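Local atomic coordinates of coenzyme f420-dependent n5,n10-methylenetetrahydromethanopterin reductase (Methanopyrus kandleri, PDB entry 1EZW), a protein that catalyses the reversible, coenzyme F420-dependent reduction of methylene-tetrahydromethanopterin to methyl-tetrahydromethanopterin, a step of methanogenesis from carbon dioxide. Residues A[66-71]-A[93-98]; A[126-131]-A[180-185]; A[171-176]-A[187-192]; A[223-228]-A[318-323]. All blocks are in the same frame, centred on the assembly; numbering follows the deposited sequence.

Contact 1 (A[66-71]-A[93-98])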
loop_
_atom_site.group_PDB
_atom_site.type_symbol
_atom_site.label_atom_id
_atom_site.label_comp_id
_atom_site.label_asym_id
_atom_site.label_seq_id
_atom_site.Cartn_x
_atom_site.Cartn_y
_atom_site.Cartn_z
ATOM N N THR A 66 21.822 3.577 -10.270
ATOM C CA THR A 66 21.634 2.548 -11.267
ATOM C C THR A 66 22.674 2.772 -12.349
ATOM O O THR A 66 23.630 3.484 -12.102
ATOM C CB THR A 66 20.179 2.501 -11.771
ATOM O OG1 THR A 66 20.065 1.397 -12.693
ATOM C CG2 THR A 66 19.737 3.811 -12.430
ATOM N N ASN A 67 22.534 2.152 -13.510
ATOM C CA ASN A 67 23.595 2.294 -14.533
ATOM C C ASN A 67 23.023 2.166 -15.930
ATOM O O ASN A 67 21.879 1.759 -16.119
ATOM C CB ASN A 67 24.681 1.205 -14.302
ATOM C CG ASN A 67 24.114 -0.208 -14.383
ATOM O OD1 ASN A 67 23.761 -0.828 -13.355
ATOM N ND2 ASN A 67 23.980 -0.715 -15.594
ATOM N N PRO A 68 23.810 2.505 -16.949
ATOM C CA PRO A 68 23.334 2.418 -18.354
ATOM C C PRO A 68 23.295 1.047 -18.993
ATOM O O PRO A 68 22.734 0.906 -20.084
ATOM C CB PRO A 68 24.386 3.244 -19.129
ATOM C CG PRO A 68 25.099 4.064 -18.041
ATOM C CD PRO A 68 25.154 3.123 -16.874
ATOM N N TYR A 69 23.875 0.055 -18.329
ATOM C CA TYR A 69 24.114 -1.241 -18.950
ATOM C C TYR A 69 23.214 -2.418 -18.720
ATOM O O TYR A 69 22.945 -3.180 -19.643
ATOM C CB TYR A 69 25.536 -1.705 -18.587
ATOM C CG TYR A 69 26.583 -0.623 -18.829
ATOM C CD1 TYR A 69 27.168 0.050 -17.749
ATOM C CD2 TYR A 69 26.893 -0.194 -20.131
ATOM C CE1 TYR A 69 28.030 1.118 -17.944
ATOM C CE2 TYR A 69 27.779 0.913 -20.339
ATOM C CZ TYR A 69 28.333 1.553 -19.227
ATOM O OH TYR A 69 29.211 2.639 -19.376
ATOM N N THR A 70 22.785 -2.611 -17.477
ATOM C CA THR A 70 22.013 -3.811 -17.192
ATOM C C THR A 70 20.558 -3.742 -17.638
ATOM O O THR A 70 19.857 -4.753 -17.555
ATOM C CB THR A 70 22.061 -4.142 -15.707
ATOM O OG1 THR A 70 21.411 -3.073 -15.004
ATOM C CG2 THR A 70 23.565 -4.320 -15.207
ATOM N N ARG A 71 20.094 -2.564 -18.063
ATOM C CA ARG A 71 18.716 -2.414 -18.574
ATOM C C ARG A 71 18.815 -1.397 -19.690
ATOM O O ARG A 71 19.624 -0.475 -19.624
ATOM C CB ARG A 71 17.784 -1.795 -17.518
ATOM C CG ARG A 71 17.657 -2.623 -16.247
ATOM C CD ARG A 71 16.701 -1.841 -15.307
ATOM N NE ARG A 71 16.572 -2.462 -13.982
ATOM C CZ ARG A 71 17.521 -2.404 -13.049
ATOM N NH1 ARG A 71 17.354 -2.987 -11.863
ATOM N NH2 ARG A 71 18.650 -1.759 -13.313
ATOM N N ILE A 93 16.743 10.509 -9.750
ATOM C CA ILE A 93 17.533 9.517 -10.473
ATOM C C ILE A 93 18.989 9.577 -9.982
ATOM O O ILE A 93 19.533 10.682 -9.899
ATOM C CB ILE A 93 17.589 9.871 -11.982
ATOM C CG1 ILE A 93 16.191 9.828 -12.589
ATOM C CG2 ILE A 93 18.563 8.906 -12.702
ATOM C CD1 ILE A 93 16.103 10.558 -13.956
ATOM N N GLY A 94 19.575 8.417 -9.656
ATOM C CA GLY A 94 20.989 8.303 -9.297
ATOM C C GLY A 94 21.587 7.448 -10.419
ATOM O O GLY A 94 21.205 6.307 -10.571
ATOM N N MET A 95 22.528 7.971 -11.215
ATOM C CA MET A 95 23.056 7.189 -12.332
ATOM C C MET A 95 24.581 7.130 -12.249
ATOM O O MET A 95 25.220 8.144 -12.053
ATOM C CB MET A 95 22.644 7.895 -13.639
ATOM C CG MET A 95 23.140 7.214 -14.903
ATOM S SD MET A 95 22.421 5.577 -15.174
ATOM C CE MET A 95 20.716 6.013 -15.394
ATOM N N GLY A 96 25.136 5.947 -12.373
ATOM C CA GLY A 96 26.583 5.776 -12.343
ATOM C C GLY A 96 27.011 4.834 -13.443
ATOM O O GLY A 96 26.206 4.393 -14.249
ATOM N N PRO A 97 28.286 4.475 -13.490
ATOM C CA PRO A 97 28.842 3.583 -14.512
ATOM C C PRO A 97 28.839 2.104 -14.230
ATOM O O PRO A 97 29.471 1.338 -14.960
ATOM C CB PRO A 97 30.266 4.109 -14.633
ATOM C CG PRO A 97 30.628 4.274 -13.166
ATOM C CD PRO A 97 29.343 4.973 -12.581
ATOM N N GLY A 98 28.121 1.672 -13.197
ATOM C CA GLY A 98 28.171 0.268 -12.827
ATOM C C GLY A 98 29.228 0.170 -11.722
ATOM O O GLY A 98 29.765 1.190 -11.297
HETATM O O HOH W 1 26.360 2.611 -11.176
#
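T66 and M95 face each other through a single backbone bridge, their CA atoms 5.0 Å apart. Two hydrogen bonds frame it: T66 N donates to G94 O at 2.8 Å with an N-H...O angle of 168°, and T66 O accepts from G96 N at 2.9 Å. Beyond the bridge a water donates to T66 O and accepts from G98 N, and N67 CA sends a CA-H...O contact to G96 O. Segment 66-71 is the loop between strand 60-63 and helix 73-86, so this pairing ties the loop after one strand of the TIM barrel to strand 93-95, the next in the chain. Among the side chains, M95 reaches back to the loop. Its CG stands opposite the backbone N (chi1 179°), but turns at chi2 and chi3, both torsions near 65°, fold the thioether back, bringing SD to 3.5 Å from N67 CA and CE to 3.8 Å from T66 CG2. The Y69 ring turns an edge to segment 93-98, where P97 O lies close to the ring plane, 3.3 Å from Y69 CE1, while P68 CB covers one of its faces. T66 OG1 is hydrogen-bonded to D38, which also forms a salt bridge with R71.

Contact 2 (A[126-131]-A[180-185]); sequences GPATAI and PIMLKT
This is an apolar contact between the first turns of two outer helices, 127-142 and 180-189, which pack side by side on the outside of the barrel. Their local axes come within 10.2 Å and run nearly parallel, crossing at -23°. M182 and A128 carry most of the contact. The M182 side chain starts out beside its own backbone N (chi1 -72°), and a further bend at chi2 carries the thioether across to the other helix, where the terminal methyl CE settles 3.3 Å from A128 N. The same methyl touches P127 CB at 3.7 Å and I131 CD1 at 3.9 Å, so one methyl meets P127, A128 and I131 of helix 127-142. A128 presents its small CB between M182 SD, I181 CG2 at 4.0 Å and T185 OG1 at 3.8 Å. That hydroxyl is already engaged, donating to I181 O at 2.8 Å from the face opposite to the one used by T185 N, and it meets the alanine methyl only by packing. Deeper in, I131 and T185 both touch M175 of strand 173-176. Such near-parallel packing of neighbouring helices, with their inner side chains resting on a strand, is typical of the helical layer of a (beta/alpha)8 barrel.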
loop_
_atom_site.group_PDB
_atom_site.type_symbol
_atom_site.label_atom_id
_atom_site.label_comp_id
_atom_site.label_asym_id
_atom_site.label_seq_id
_atom_site.Cartn_x
_atom_site.Cartn_y
_atom_site.Cartn_z
ATOM N N GLY A 126 33.125 5.407 -23.912
ATOM C CA GLY A 126 33.500 5.732 -22.552
ATOM C C GLY A 126 32.246 5.793 -21.665
ATOM O O GLY A 126 31.185 6.228 -22.114
ATOM N N PRO A 127 32.351 5.341 -20.414
ATOM C CA PRO A 127 31.237 5.351 -19.453
ATOM C C PRO A 127 30.632 6.742 -19.285
ATOM O O PRO A 127 29.408 6.879 -19.153
ATOM C CB PRO A 127 31.910 4.827 -18.183
ATOM C CG PRO A 127 32.857 3.817 -18.755
ATOM C CD PRO A 127 33.529 4.715 -19.797
ATOM N N ALA A 128 31.449 7.803 -19.301
ATOM C CA ALA A 128 30.865 9.122 -19.155
ATOM C C ALA A 128 29.976 9.456 -20.366
ATOM O O ALA A 128 28.946 10.141 -20.228
ATOM C CB ALA A 128 31.956 10.190 -18.965
ATOM N N THR A 129 30.381 8.989 -21.546
ATOM C CA THR A 129 29.581 9.211 -22.745
ATOM C C THR A 129 28.296 8.379 -22.631
ATOM O O THR A 129 27.228 8.901 -22.919
ATOM C CB THR A 129 30.358 8.859 -24.004
ATOM O OG1 THR A 129 31.381 9.859 -24.162
ATOM C CG2 THR A 129 29.451 8.844 -25.222
ATOM N N ALA A 130 28.403 7.124 -22.198
ATOM C CA ALA A 130 27.198 6.297 -22.026
ATOM C C ALA A 130 26.211 6.995 -21.066
ATOM O O ALA A 130 25.006 7.025 -21.333
ATOM C CB ALA A 130 27.557 4.890 -21.507
ATOM N N ILE A 131 26.714 7.575 -19.979
ATOM C CA ILE A 131 25.848 8.269 -19.026
ATOM C C ILE A 131 25.207 9.501 -19.670
ATOM O O ILE A 131 24.038 9.786 -19.459
ATOM C CB ILE A 131 26.627 8.626 -17.734
ATOM C CG1 ILE A 131 26.948 7.326 -16.970
ATOM C CG2 ILE A 131 25.750 9.609 -16.846
ATOM C CD1 ILE A 131 27.834 7.503 -15.733
ATOM N N PRO A 180 38.141 12.292 -11.917
ATOM C CA PRO A 180 38.055 13.604 -12.564
ATOM C C PRO A 180 37.117 13.700 -13.756
ATOM O O PRO A 180 36.419 14.696 -13.901
ATOM C CB PRO A 180 39.517 13.880 -12.949
ATOM C CG PRO A 180 40.053 12.455 -13.206
ATOM C CD PRO A 180 39.530 11.802 -11.927
ATOM N N ILE A 181 37.085 12.674 -14.600
ATOM C CA ILE A 181 36.222 12.726 -15.773
ATOM C C ILE A 181 34.745 12.696 -15.361
ATOM O O ILE A 181 33.933 13.484 -15.854
ATOM C CB ILE A 181 36.493 11.548 -16.735
ATOM C CG1 ILE A 181 37.958 11.558 -17.168
ATOM C CG2 ILE A 181 35.582 11.668 -17.971
ATOM C CD1 ILE A 181 38.355 10.287 -17.898
ATOM N N MET A 182 34.388 11.783 -14.465
ATOM C CA MET A 182 32.993 11.726 -14.035
ATOM C C MET A 182 32.585 12.958 -13.247
ATOM O O MET A 182 31.463 13.449 -13.374
ATOM C CB MET A 182 32.759 10.462 -13.204
ATOM C CG MET A 182 32.778 9.218 -14.039
ATOM S SD MET A 182 31.405 9.203 -15.242
ATOM C CE MET A 182 31.722 7.733 -15.980
ATOM N N LEU A 183 33.483 13.476 -12.416
ATOM C CA LEU A 183 33.163 14.671 -11.640
ATOM C C LEU A 183 32.926 15.856 -12.545
ATOM O O LEU A 183 32.007 16.629 -12.338
ATOM C CB LEU A 183 34.290 15.004 -10.648
ATOM C CG LEU A 183 34.440 14.078 -9.425
ATOM C CD1 LEU A 183 35.797 14.359 -8.750
ATOM C CD2 LEU A 183 33.286 14.344 -8.418
ATOM N N LYS A 184 33.778 16.014 -13.557
ATOM C CA LYS A 184 33.596 17.134 -14.467
ATOM C C LYS A 184 32.283 16.987 -15.283
ATOM O O LYS A 184 31.523 17.940 -15.469
ATOM C CB LYS A 184 34.819 17.201 -15.391
ATOM C CG LYS A 184 34.927 18.484 -16.131
ATOM C CD LYS A 184 36.248 18.502 -16.933
ATOM C CE LYS A 184 36.411 19.838 -17.644
ATOM N NZ LYS A 184 35.195 20.102 -18.447
ATOM N N THR A 185 32.016 15.770 -15.742
ATOM C CA THR A 185 30.789 15.515 -16.505
ATOM C C THR A 185 29.546 15.820 -15.653
ATOM O O THR A 185 28.566 16.383 -16.128
ATOM C CB THR A 185 30.751 14.035 -16.957
ATOM O OG1 THR A 185 31.916 13.776 -17.764
ATOM C CG2 THR A 185 29.461 13.729 -17.784
#

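Contact 3 (A[171-176]-A[187-192]); sequences IPFYMG and GEIANG
The Y174 ring has G192 CA over one face, 3.6 Å above its plane and offset toward the rim on the CD2 side; the line from this carbon to the ring centroid is 23° off the normal, which makes it a CH-pi contact. At the edge, in plane, sits P172 CB of its own segment, and W35 meets the ring edge-to-face. The glycine backbone thus lies directly against the ring face, with G192 CA also 3.8 Å from Y174 CE2. The F173 ring meets A190 obliquely, and F173 CD2 lies 4.1 Å from A190 CB. Both segments belong to the beta-alpha-beta unit of strand 173-176, helix 180-189 and strand 192-196, in which Y174 pairs with G192 in parallel register within the barrel sheet. F173 O accepts from N191 N at 2.8 Å, in the carbonyl plane, and more weakly from G192 N. On the other flank of the same bridge, M175 N donates to G192 O at 3.0 Å with an N-H...O angle of 160°, and the same carbonyl takes a CA-H...O contact from Y174 CA. On the helix side of the sheet, M175 and I189 cross at about a right angle: M175 SD lies 3.8 Å from I189 CD1, while M175 CB faces A190 CB. Y174 OH, beyond the ring, is hydrogen-bonded to D225 on strand 225-229.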
loop_
_atom_site.group_PDB
_atom_site.type_symbol
_atom_site.label_atom_id
_atom_site.label_comp_id
_atom_site.label_asym_id
_atom_site.label_seq_id
_atom_site.Cartn_x
_atom_site.Cartn_y
_atom_site.Cartn_z
ATOM N N ILE A 171 12.349 16.100 -12.761
ATOM C CA ILE A 171 12.968 15.038 -11.947
ATOM C C ILE A 171 14.466 15.291 -11.907
ATOM O O ILE A 171 15.098 15.480 -12.949
ATOM C CB ILE A 171 12.717 13.624 -12.568
ATOM C CG1 ILE A 171 11.223 13.335 -12.499
ATOM C CG2 ILE A 171 13.512 12.551 -11.796
ATOM C CD1 ILE A 171 10.838 11.924 -13.055
ATOM N N PRO A 172 15.057 15.336 -10.707
ATOM C CA PRO A 172 16.502 15.583 -10.594
ATOM C C PRO A 172 17.364 14.449 -11.080
ATOM O O PRO A 172 17.068 13.285 -10.844
ATOM C CB PRO A 172 16.726 15.816 -9.102
ATOM C CG PRO A 172 15.369 16.080 -8.522
ATOM C CD PRO A 172 14.428 15.211 -9.383
ATOM N N PHE A 173 18.463 14.803 -11.749
ATOM C CA PHE A 173 19.390 13.827 -12.250
ATOM C C PHE A 173 20.684 13.913 -11.464
ATOM O O PHE A 173 21.404 14.907 -11.555
ATOM C CB PHE A 173 19.711 14.104 -13.739
ATOM C CG PHE A 173 20.584 13.062 -14.376
ATOM C CD1 PHE A 173 20.077 11.788 -14.708
ATOM C CD2 PHE A 173 21.920 13.347 -14.671
ATOM C CE1 PHE A 173 20.876 10.825 -15.320
ATOM C CE2 PHE A 173 22.730 12.379 -15.283
ATOM C CZ PHE A 173 22.226 11.123 -15.613
ATOM N N TYR A 174 20.976 12.896 -10.669
ATOM C CA TYR A 174 22.228 12.873 -9.912
ATOM C C TYR A 174 23.177 11.861 -10.527
ATOM O O TYR A 174 22.775 10.770 -10.912
ATOM C CB TYR A 174 21.962 12.434 -8.445
ATOM C CG TYR A 174 21.377 13.501 -7.563
ATOM C CD1 TYR A 174 20.107 14.036 -7.798
ATOM C CD2 TYR A 174 22.104 13.988 -6.472
ATOM C CE1 TYR A 174 19.570 15.025 -6.979
ATOM C CE2 TYR A 174 21.586 14.992 -5.635
ATOM C CZ TYR A 174 20.312 15.509 -5.896
ATOM O OH TYR A 174 19.723 16.496 -5.159
ATOM N N MET A 175 24.460 12.201 -10.626
ATOM C CA MET A 175 25.421 11.275 -11.160
ATOM C C MET A 175 26.417 10.787 -10.131
ATOM O O MET A 175 26.956 11.592 -9.372
ATOM C CB MET A 175 26.242 11.971 -12.241
ATOM C CG MET A 175 25.702 11.829 -13.581
ATOM S SD MET A 175 26.961 12.569 -14.734
ATOM C CE MET A 175 28.132 11.786 -14.647
ATOM N N GLY A 176 26.687 9.496 -10.113
ATOM C CA GLY A 176 27.716 9.003 -9.221
ATOM C C GLY A 176 29.052 9.443 -9.840
ATOM O O GLY A 176 29.205 9.432 -11.063
ATOM N N GLY A 187 29.347 17.948 -13.190
ATOM C CA GLY A 187 29.152 19.384 -13.026
ATOM C C GLY A 187 28.545 19.985 -14.278
ATOM O O GLY A 187 27.815 20.982 -14.249
ATOM N N GLU A 188 28.786 19.353 -15.404
ATOM C CA GLU A 188 28.251 19.879 -16.639
ATOM C C GLU A 188 26.796 19.502 -16.900
ATOM O O GLU A 188 26.010 20.333 -17.349
ATOM C CB GLU A 188 29.096 19.404 -17.837
ATOM C CG GLU A 188 28.494 19.812 -19.173
ATOM C CD GLU A 188 29.234 19.224 -20.376
ATOM O OE1 GLU A 188 28.558 19.073 -21.430
ATOM O OE2 GLU A 188 30.454 18.925 -20.280
ATOM N N ILE A 189 26.421 18.264 -16.565
ATOM C CA ILE A 189 25.089 17.817 -16.931
ATOM C C ILE A 189 24.150 17.384 -15.805
ATOM O O ILE A 189 22.979 17.115 -16.068
ATOM C CB ILE A 189 25.156 16.592 -17.904
ATOM C CG1 ILE A 189 25.559 15.329 -17.127
ATOM C CG2 ILE A 189 26.218 16.849 -19.045
ATOM C CD1 ILE A 189 25.564 14.020 -17.915
ATOM N N ALA A 190 24.645 17.356 -14.577
ATOM C CA ALA A 190 23.771 16.869 -13.501
ATOM C C ALA A 190 23.212 17.893 -12.534
ATOM O O ALA A 190 23.798 18.966 -12.322
ATOM C CB ALA A 190 24.530 15.787 -12.720
ATOM N N ASN A 191 22.072 17.566 -11.910
ATOM C CA ASN A 191 21.524 18.430 -10.861
ATOM C C ASN A 191 22.265 18.174 -9.549
ATOM O O ASN A 191 22.204 18.973 -8.639
ATOM C CB ASN A 191 20.053 18.092 -10.625
ATOM C CG ASN A 191 19.206 18.510 -11.778
ATOM O OD1 ASN A 191 19.124 19.715 -12.083
ATOM N ND2 ASN A 191 18.588 17.563 -12.442
ATOM N N GLY A 192 22.914 17.025 -9.467
ATOM C CA GLY A 192 23.663 16.677 -8.275
ATOM C C GLY A 192 24.706 15.614 -8.526
ATOM O O GLY A 192 24.702 14.944 -9.563
#

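Contact 4 (A[223-228]-A[318-323])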
loop_
_atom_site.group_PDB
_atom_site.type_symbol
_atom_site.label_atom_id
_atom_site.label_comp_id
_atom_site.label_asym_id
_atom_site.label_seq_id
_atom_site.Cartn_x
_atom_site.Cartn_y
_atom_site.Cartn_z
ATOM N N GLU A 223 24.103 25.466 -8.299
ATOM C CA GLU A 223 23.020 24.780 -8.991
ATOM C C GLU A 223 23.164 23.276 -8.790
ATOM O O GLU A 223 22.290 22.498 -9.176
ATOM C CB GLU A 223 23.112 25.018 -10.496
ATOM C CG GLU A 223 22.820 26.427 -10.935
ATOM C CD GLU A 223 23.000 26.598 -12.433
ATOM O OE1 GLU A 223 22.560 25.709 -13.205
ATOM O OE2 GLU A 223 23.575 27.629 -12.837
ATOM N N ILE A 224 24.290 22.869 -8.218
ATOM C CA ILE A 224 24.576 21.463 -8.055
ATOM C C ILE A 224 24.556 20.999 -6.608
ATOM O O ILE A 224 25.185 21.587 -5.733
ATOM C CB ILE A 224 25.936 21.149 -8.708
ATOM C CG1 ILE A 224 25.866 21.605 -10.181
ATOM C CG2 ILE A 224 26.261 19.648 -8.610
ATOM C CD1 ILE A 224 27.148 21.560 -10.901
ATOM N N ASP A 225 23.763 19.962 -6.359
ATOM C CA ASP A 225 23.669 19.392 -5.019
ATOM C C ASP A 225 24.818 18.397 -4.873
ATOM O O ASP A 225 24.805 17.316 -5.483
ATOM C CB ASP A 225 22.286 18.707 -4.860
ATOM C CG ASP A 225 22.016 18.228 -3.431
ATOM O OD1 ASP A 225 22.622 18.776 -2.492
ATOM O OD2 ASP A 225 21.165 17.330 -3.241
ATOM N N VAL A 226 25.847 18.752 -4.091
ATOM C CA VAL A 226 26.976 17.858 -3.877
ATOM C C VAL A 226 26.636 16.946 -2.698
ATOM O O VAL A 226 26.626 17.375 -1.539
ATOM C CB VAL A 226 28.278 18.665 -3.568
ATOM C CG1 VAL A 226 29.441 17.733 -3.350
ATOM C CG2 VAL A 226 28.601 19.552 -4.769
ATOM N N ALA A 227 26.368 15.681 -3.015
ATOM C CA ALA A 227 25.933 14.709 -2.007
ATOM C C ALA A 227 27.012 13.761 -1.589
ATOM O O ALA A 227 27.634 13.079 -2.422
ATOM C CB ALA A 227 24.735 13.923 -2.553
ATOM N N ALA A 228 27.273 13.716 -0.283
ATOM C CA ALA A 228 28.270 12.806 0.224
ATOM C C ALA A 228 27.612 11.483 0.597
ATOM O O ALA A 228 26.776 11.463 1.491
ATOM C CB ALA A 228 28.933 13.413 1.490
ATOM N N GLY A 318 32.064 22.042 0.795
ATOM C CA GLY A 318 31.177 22.081 -0.357
ATOM C C GLY A 318 30.053 21.064 -0.414
ATOM O O GLY A 318 29.260 21.088 -1.364
ATOM N N VAL A 319 29.996 20.173 0.573
ATOM C CA VAL A 319 28.897 19.180 0.602
ATOM C C VAL A 319 27.578 19.904 0.903
ATOM O O VAL A 319 27.535 20.802 1.765
ATOM C CB VAL A 319 29.152 18.127 1.691
ATOM C CG1 VAL A 319 27.898 17.190 1.832
ATOM C CG2 VAL A 319 30.422 17.303 1.341
ATOM N N THR A 320 26.487 19.548 0.208
ATOM C CA THR A 320 25.208 20.161 0.481
ATOM C C THR A 320 24.149 19.102 0.858
ATOM O O THR A 320 23.160 19.431 1.461
ATOM C CB THR A 320 24.693 21.050 -0.691
ATOM O OG1 THR A 320 24.702 20.309 -1.923
ATOM C CG2 THR A 320 25.612 22.269 -0.836
ATOM N N GLN A 321 24.391 17.832 0.520
ATOM C CA GLN A 321 23.456 16.755 0.928
ATOM C C GLN A 321 24.291 15.710 1.649
ATOM O O GLN A 321 25.229 15.164 1.089
ATOM C CB GLN A 321 22.723 16.063 -0.266
ATOM C CG GLN A 321 21.833 14.893 0.253
ATOM C CD GLN A 321 21.035 14.146 -0.818
ATOM O OE1 GLN A 321 20.631 12.973 -0.593
ATOM N NE2 GLN A 321 20.762 14.806 -1.952
ATOM N N VAL A 322 23.983 15.457 2.922
ATOM C CA VAL A 322 24.733 14.457 3.674
ATOM C C VAL A 322 23.922 13.154 3.599
ATOM O O VAL A 322 22.817 13.107 4.125
ATOM C CB VAL A 322 24.882 14.876 5.133
ATOM C CG1 VAL A 322 25.590 13.787 5.897
ATOM C CG2 VAL A 322 25.736 16.176 5.196
ATOM N N VAL A 323 24.454 12.132 2.938
ATOM C CA VAL A 323 23.696 10.879 2.824
ATOM C C VAL A 323 24.209 9.907 3.852
ATOM O O VAL A 323 25.339 9.456 3.798
ATOM C CB VAL A 323 23.818 10.236 1.418
ATOM C CG1 VAL A 323 22.920 8.978 1.363
ATOM C CG2 VAL A 323 23.344 11.266 0.321
#
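D225 holds its carboxylate between T320 and Q321, each oxygen taking one of them. A trans first torsion (chi1 -173°) swings the group toward segment 318-323, where OD1 uses its anti lone pair to accept from T320 OG1 at 2.6 Å. OD2 is met on the syn side by Q321 NE2 at 2.9 Å, 29° out of the carboxylate plane though in the plane of the amide; the two planes are 27° apart. Q321 CB lies 3.7 Å from A227 CB, and the extended chain beyond CG carries the amide to the acid. T320 OG1 also receives a weak bond from V226 N. Beneath these groups the parallel strands pair A227 with Q321 and A228 with V322. V226 O grips both T320 N, in its carbonyl plane, and Q321 N, above that plane, and A228 N bonds to Q321 O at 2.9 Å. Farther out, A228 CB packs on V319 CG1 at 3.9 Å. Y174 OH is also hydrogen-bonded to D225 OD2, and W35 NE1 to Q321 OE1. D225 thus adds side-chain links to the backbone pairing of strands 225-229 and 321-324. Donors on both oxygens would probably stabilise a negative charge on this buried carboxylate.

Contacts 1, 3 and 4 are largely buried and share the parallel barrel sheet, whereas contact 2 lies farther out, between helices, and is only partly buried. Contact 3 connects the others: strand 173-176 bonds to strand 93-95 of contact 1, helix 180-189 also serves contact 2, and contact 3 is hydrogen-bonded to D225 of contact 4. Contacts 1 and 2 meet through Y69 against P127 and A130. Chemistry changes with place. Contact 2 is apolar, contact 1 combines backbone bonds with a methionine, contact 3 combines them with aromatic and apolar packing, and contact 4 alone bonds side chain to side chain across its segments. Contacts 1 and 4 lie on opposite sides of the chain's centre without touching.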